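Local structure of glycosaminoglycan xylosylkinase (Hydra vulgaris, 5XOM) at residues 75-87 with 95-107. The protein probably transfers phosphate from ATP to a xylose in the glycosaminoglycan linkage region of proteoglycans, as a secretory-pathway kinase of the Fam20 family. Sequence-based numbering, arbitrary orientation.
Sequences KAMSSAKITQATT and KAMFSLDGPQIQN
Phe98 meets both Ile82 and Ala85, which approach obliquely from the same side of its ring plane. Ile82 CD1 is 3.5 Å from Phe98 CD2, and Ala85 CB is 3.7 Å from Phe98 CD1. Ile82 also places CG1 3.8 Å from Leu100 CD2. Its extended chain (chi2 169°) carries CD1 on to the ring. On the opposite sheet face, Thr86 CG2 touches Met97 CB. Ser99 O takes two donors from Thr83: the backbone N at 2.8 Å and OG1 at 3.2 Å, the hydroxyl coming from above the carbonyl plane. With chi1 65°, Thr83 OG1 sits between its own N and carbonyl carbon and can reach that oxygen. Ser99 N bonds Gln84 O, so Thr83 and Gln84 together face Ser99 in a classic beta bulge. The antiparallel hairpin 82-86/96-100 edges the five-stranded sheet of a kinase-like N-lobe; its connection probably corresponds to the glycine-rich loop. Near that connection, Thr87 OG1 donates to Lys95 O at 2.7 Å. Further out, Ser99 OG donates to Asn107 OD1 (2.8 Å). Phe110 stacks on Phe98, and Ile158 touches both Phe98 and Ile82. An alanine replacing Phe98 would probably leave Ile82 CD1 and Ala85 CB without their shared partner and Phe110 without its stack.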
loop_
_atom_site.group_PDB
_atom_site.type_symbol
_atom_site.label_atom_id
_atom_site.label_comp_id
_atom_site.label_asym_id
_atom_site.label_seq_id
_atom_site.Cartn_x
_atom_site.Cartn_y
_atom_site.Cartn_z
ATOM N N LYS A 75 11.791 6.149 -7.286
ATOM C CA LYS A 75 11.818 6.970 -8.493
ATOM C C LYS A 75 12.276 8.390 -8.185
ATOM O O LYS A 75 13.047 8.985 -8.949
ATOM C CB LYS A 75 10.435 6.988 -9.143
ATOM C CG LYS A 75 10.358 7.756 -10.459
ATOM C CD LYS A 75 8.940 7.689 -11.016
ATOM C CE LYS A 75 8.808 8.468 -12.309
ATOM N NZ LYS A 75 9.704 7.898 -13.343
ATOM N N ALA A 76 11.821 8.951 -7.064
ATOM C CA ALA A 76 12.245 10.301 -6.709
ATOM C C ALA A 76 13.729 10.344 -6.373
ATOM O O ALA A 76 14.430 11.284 -6.763
ATOM C CB ALA A 76 11.416 10.824 -5.538
ATOM N N MET A 77 14.219 9.350 -5.622
ATOM C CA MET A 77 15.655 9.264 -5.352
ATOM C C MET A 77 16.451 9.161 -6.645
ATOM O O MET A 77 17.548 9.720 -6.759
ATOM C CB MET A 77 15.973 8.066 -4.453
ATOM C CG MET A 77 15.380 8.126 -3.048
ATOM S SD MET A 77 15.455 6.504 -2.260
ATOM C CE MET A 77 17.232 6.292 -2.052
ATOM N N SER A 78 15.916 8.438 -7.627
ATOM C CA SER A 78 16.645 8.203 -8.865
ATOM C C SER A 78 16.825 9.481 -9.672
ATOM O O SER A 78 17.868 9.664 -10.308
ATOM C CB SER A 78 15.916 7.144 -9.689
ATOM O OG SER A 78 16.404 7.122 -11.010
ATOM N N SER A 79 15.853 10.395 -9.630
ATOM C CA SER A 79 15.858 11.542 -10.528
ATOM C C SER A 79 15.983 12.901 -9.850
ATOM O O SER A 79 16.217 13.890 -10.551
ATOM C CB SER A 79 14.585 11.541 -11.390
ATOM O OG SER A 79 13.426 11.609 -10.577
ATOM N N ALA A 80 15.856 12.986 -8.526
ATOM C CA ALA A 80 15.877 14.282 -7.856
ATOM C C ALA A 80 17.190 15.023 -8.091
ATOM O O ALA A 80 18.271 14.427 -8.104
ATOM C CB ALA A 80 15.647 14.111 -6.354
ATOM N N LYS A 81 17.079 16.335 -8.282
ATOM C CA LYS A 81 18.247 17.194 -8.425
ATOM C C LYS A 81 19.029 17.274 -7.119
ATOM O O LYS A 81 18.453 17.395 -6.034
ATOM C CB LYS A 81 17.812 18.595 -8.864
ATOM C CG LYS A 81 18.942 19.613 -8.963
ATOM C CD LYS A 81 18.430 20.970 -9.438
ATOM C CE LYS A 81 19.568 21.973 -9.579
ATOM N NZ LYS A 81 20.187 22.312 -8.264
ATOM N N ILE A 82 20.352 17.218 -7.228
ATOM C CA ILE A 82 21.239 17.361 -6.079
ATOM C C ILE A 82 21.496 18.845 -5.845
ATOM O O ILE A 82 22.027 19.539 -6.720
ATOM C CB ILE A 82 22.554 16.602 -6.304
ATOM C CG1 ILE A 82 22.281 15.101 -6.443
ATOM C CG2 ILE A 82 23.545 16.883 -5.172
ATOM C CD1 ILE A 82 23.486 14.307 -6.917
ATOM N N THR A 83 21.146 19.334 -4.655
ATOM C CA THR A 83 21.322 20.747 -4.353
ATOM C C THR A 83 22.529 21.034 -3.476
ATOM O O THR A 83 23.010 22.169 -3.476
ATOM C CB THR A 83 20.063 21.318 -3.681
ATOM O OG1 THR A 83 19.869 20.693 -2.409
ATOM C CG2 THR A 83 18.838 21.084 -4.548
ATOM N N GLN A 84 23.039 20.040 -2.748
ATOM C CA GLN A 84 24.242 20.196 -1.939
ATOM C C GLN A 84 24.973 18.863 -1.907
ATOM O O GLN A 84 24.359 17.805 -2.058
ATOM C CB GLN A 84 23.939 20.627 -0.493
ATOM C CG GLN A 84 22.964 21.780 -0.329
ATOM C CD GLN A 84 23.552 23.108 -0.760
ATOM O OE1 GLN A 84 24.765 23.236 -0.941
ATOM N NE2 GLN A 84 22.690 24.102 -0.945
ATOM N N ALA A 85 26.287 18.923 -1.693
ATOM C CA ALA A 85 27.094 17.718 -1.556
ATOM C C ALA A 85 28.247 17.989 -0.601
ATOM O O ALA A 85 28.892 19.035 -0.685
ATOM C CB ALA A 85 27.635 17.245 -2.913
ATOM N N THR A 86 28.496 17.048 0.311
ATOM C CA THR A 86 29.602 17.176 1.251
ATOM C C THR A 86 30.103 15.797 1.662
ATOM O O THR A 86 29.643 14.766 1.165
ATOM C CB THR A 86 29.199 17.997 2.480
ATOM O OG1 THR A 86 30.351 18.192 3.312
ATOM C CG2 THR A 86 28.120 17.289 3.268
ATOM N N THR A 87 31.072 15.798 2.576
ATOM C CA THR A 87 31.674 14.583 3.099
ATOM C C THR A 87 32.233 14.898 4.481
ATOM O O THR A 87 32.451 16.063 4.825
ATOM C CB THR A 87 32.774 14.064 2.166
ATOM O OG1 THR A 87 33.098 12.716 2.510
ATOM C CG2 THR A 87 34.033 14.932 2.280
ATOM N N LYS A 95 32.580 8.040 1.533
ATOM C CA LYS A 95 31.219 8.267 1.069
ATOM C C LYS A 95 31.003 9.770 0.962
ATOM O O LYS A 95 31.857 10.567 1.352
ATOM C CB LYS A 95 30.192 7.629 2.007
ATOM C CG LYS A 95 30.139 8.269 3.386
ATOM C CD LYS A 95 29.367 7.387 4.360
ATOM C CE LYS A 95 29.333 7.984 5.759
ATOM N NZ LYS A 95 28.643 7.072 6.715
ATOM N N ALA A 96 29.839 10.145 0.449
ATOM C CA ALA A 96 29.423 11.533 0.372
ATOM C C ALA A 96 27.991 11.636 0.877
ATOM O O ALA A 96 27.299 10.631 1.060
ATOM C CB ALA A 96 29.534 12.088 -1.055
ATOM N N MET A 97 27.547 12.863 1.116
ATOM C CA MET A 97 26.175 13.126 1.526
ATOM C C MET A 97 25.578 14.116 0.529
ATOM O O MET A 97 26.165 15.173 0.281
ATOM C CB MET A 97 26.159 13.652 2.969
ATOM C CG MET A 97 24.804 13.790 3.654
ATOM S SD MET A 97 23.610 14.901 2.881
ATOM C CE MET A 97 23.937 16.428 3.737
ATOM N N PHE A 98 24.452 13.748 -0.085
ATOM C CA PHE A 98 23.758 14.597 -1.047
ATOM C C PHE A 98 22.448 15.104 -0.460
ATOM O O PHE A 98 21.718 14.357 0.198
ATOM C CB PHE A 98 23.440 13.847 -2.346
ATOM C CG PHE A 98 24.654 13.423 -3.131
ATOM C CD1 PHE A 98 25.892 14.000 -2.911
ATOM C CD2 PHE A 98 24.538 12.447 -4.116
ATOM C CE1 PHE A 98 27.002 13.608 -3.653
ATOM C CE2 PHE A 98 25.641 12.052 -4.860
ATOM C CZ PHE A 98 26.871 12.632 -4.629
ATOM N N SER A 99 22.142 16.370 -0.709
ATOM C CA SER A 99 20.831 16.936 -0.432
ATOM C C SER A 99 20.019 16.909 -1.721
ATOM O O SER A 99 20.426 17.511 -2.713
ATOM C CB SER A 99 20.953 18.361 0.089
ATOM O OG SER A 99 21.561 18.347 1.362
ATOM N N LEU A 100 18.888 16.203 -1.709
ATOM C CA LEU A 100 18.026 16.151 -2.878
ATOM C C LEU A 100 16.884 17.156 -2.764
ATOM O O LEU A 100 16.324 17.379 -1.681
ATOM C CB LEU A 100 17.450 14.751 -3.101
ATOM C CG LEU A 100 18.485 13.628 -3.088
ATOM C CD1 LEU A 100 17.785 12.279 -3.149
ATOM C CD2 LEU A 100 19.512 13.815 -4.216
ATOM N N ASP A 101 16.534 17.746 -3.905
ATOM C CA ASP A 101 15.557 18.819 -3.972
ATOM C C ASP A 101 14.154 18.284 -3.705
ATOM O O ASP A 101 13.874 17.087 -3.844
ATOM C CB ASP A 101 15.624 19.499 -5.337
ATOM C CG ASP A 101 15.145 20.937 -5.300
ATOM O OD1 ASP A 101 14.837 21.439 -4.201
ATOM O OD2 ASP A 101 15.104 21.572 -6.377
ATOM N N GLY A 102 13.269 19.199 -3.327
ATOM C CA GLY A 102 11.875 18.900 -3.086
ATOM C C GLY A 102 11.229 20.031 -2.309
ATOM O O GLY A 102 11.889 21.019 -1.964
ATOM N N PRO A 103 9.926 19.926 -2.030
ATOM C CA PRO A 103 9.296 20.922 -1.142
ATOM C C PRO A 103 10.037 21.045 0.175
ATOM O O PRO A 103 10.183 22.145 0.717
ATOM C CB PRO A 103 7.875 20.376 -0.951
ATOM C CG PRO A 103 7.642 19.491 -2.139
ATOM C CD PRO A 103 8.980 18.881 -2.453
ATOM N N GLN A 104 10.503 19.920 0.701
ATOM C CA GLN A 104 11.501 19.851 1.756
ATOM C C GLN A 104 12.725 19.120 1.212
ATOM O O GLN A 104 12.621 18.313 0.284
ATOM C CB GLN A 104 10.938 19.131 2.982
ATOM C CG GLN A 104 10.090 17.923 2.591
ATOM C CD GLN A 104 9.596 17.107 3.772
ATOM O OE1 GLN A 104 10.039 17.292 4.908
ATOM N NE2 GLN A 104 8.652 16.205 3.507
ATOM N N ILE A 105 13.889 19.415 1.778
ATOM C CA ILE A 105 15.129 18.782 1.339
ATOM C C ILE A 105 15.217 17.380 1.929
ATOM O O ILE A 105 14.881 17.162 3.098
ATOM C CB ILE A 105 16.339 19.642 1.750
ATOM C CG1 ILE A 105 16.294 21.000 1.043
ATOM C CG2 ILE A 105 17.636 18.928 1.449
ATOM C CD1 ILE A 105 16.341 20.909 -0.470
ATOM N N GLN A 106 15.664 16.417 1.121
ATOM C CA GLN A 106 15.846 15.040 1.568
ATOM C C GLN A 106 17.300 14.631 1.383
ATOM O O GLN A 106 17.798 14.587 0.254
ATOM C CB GLN A 106 14.925 14.083 0.813
ATOM C CG GLN A 106 15.148 12.628 1.182
ATOM C CD GLN A 106 14.814 12.343 2.637
ATOM O OE1 GLN A 106 13.689 12.565 3.084
ATOM N NE2 GLN A 106 15.794 11.861 3.384
ATOM N N ASN A 107 17.970 14.305 2.485
ATOM C CA ASN A 107 19.364 13.890 2.442
ATOM C C ASN A 107 19.497 12.395 2.157
ATOM O O ASN A 107 18.642 11.587 2.537
ATOM C CB ASN A 107 20.063 14.242 3.752
ATOM C CG ASN A 107 20.333 15.724 3.870
ATOM O OD1 ASN A 107 20.169 16.473 2.906
ATOM N ND2 ASN A 107 20.747 16.159 5.051
#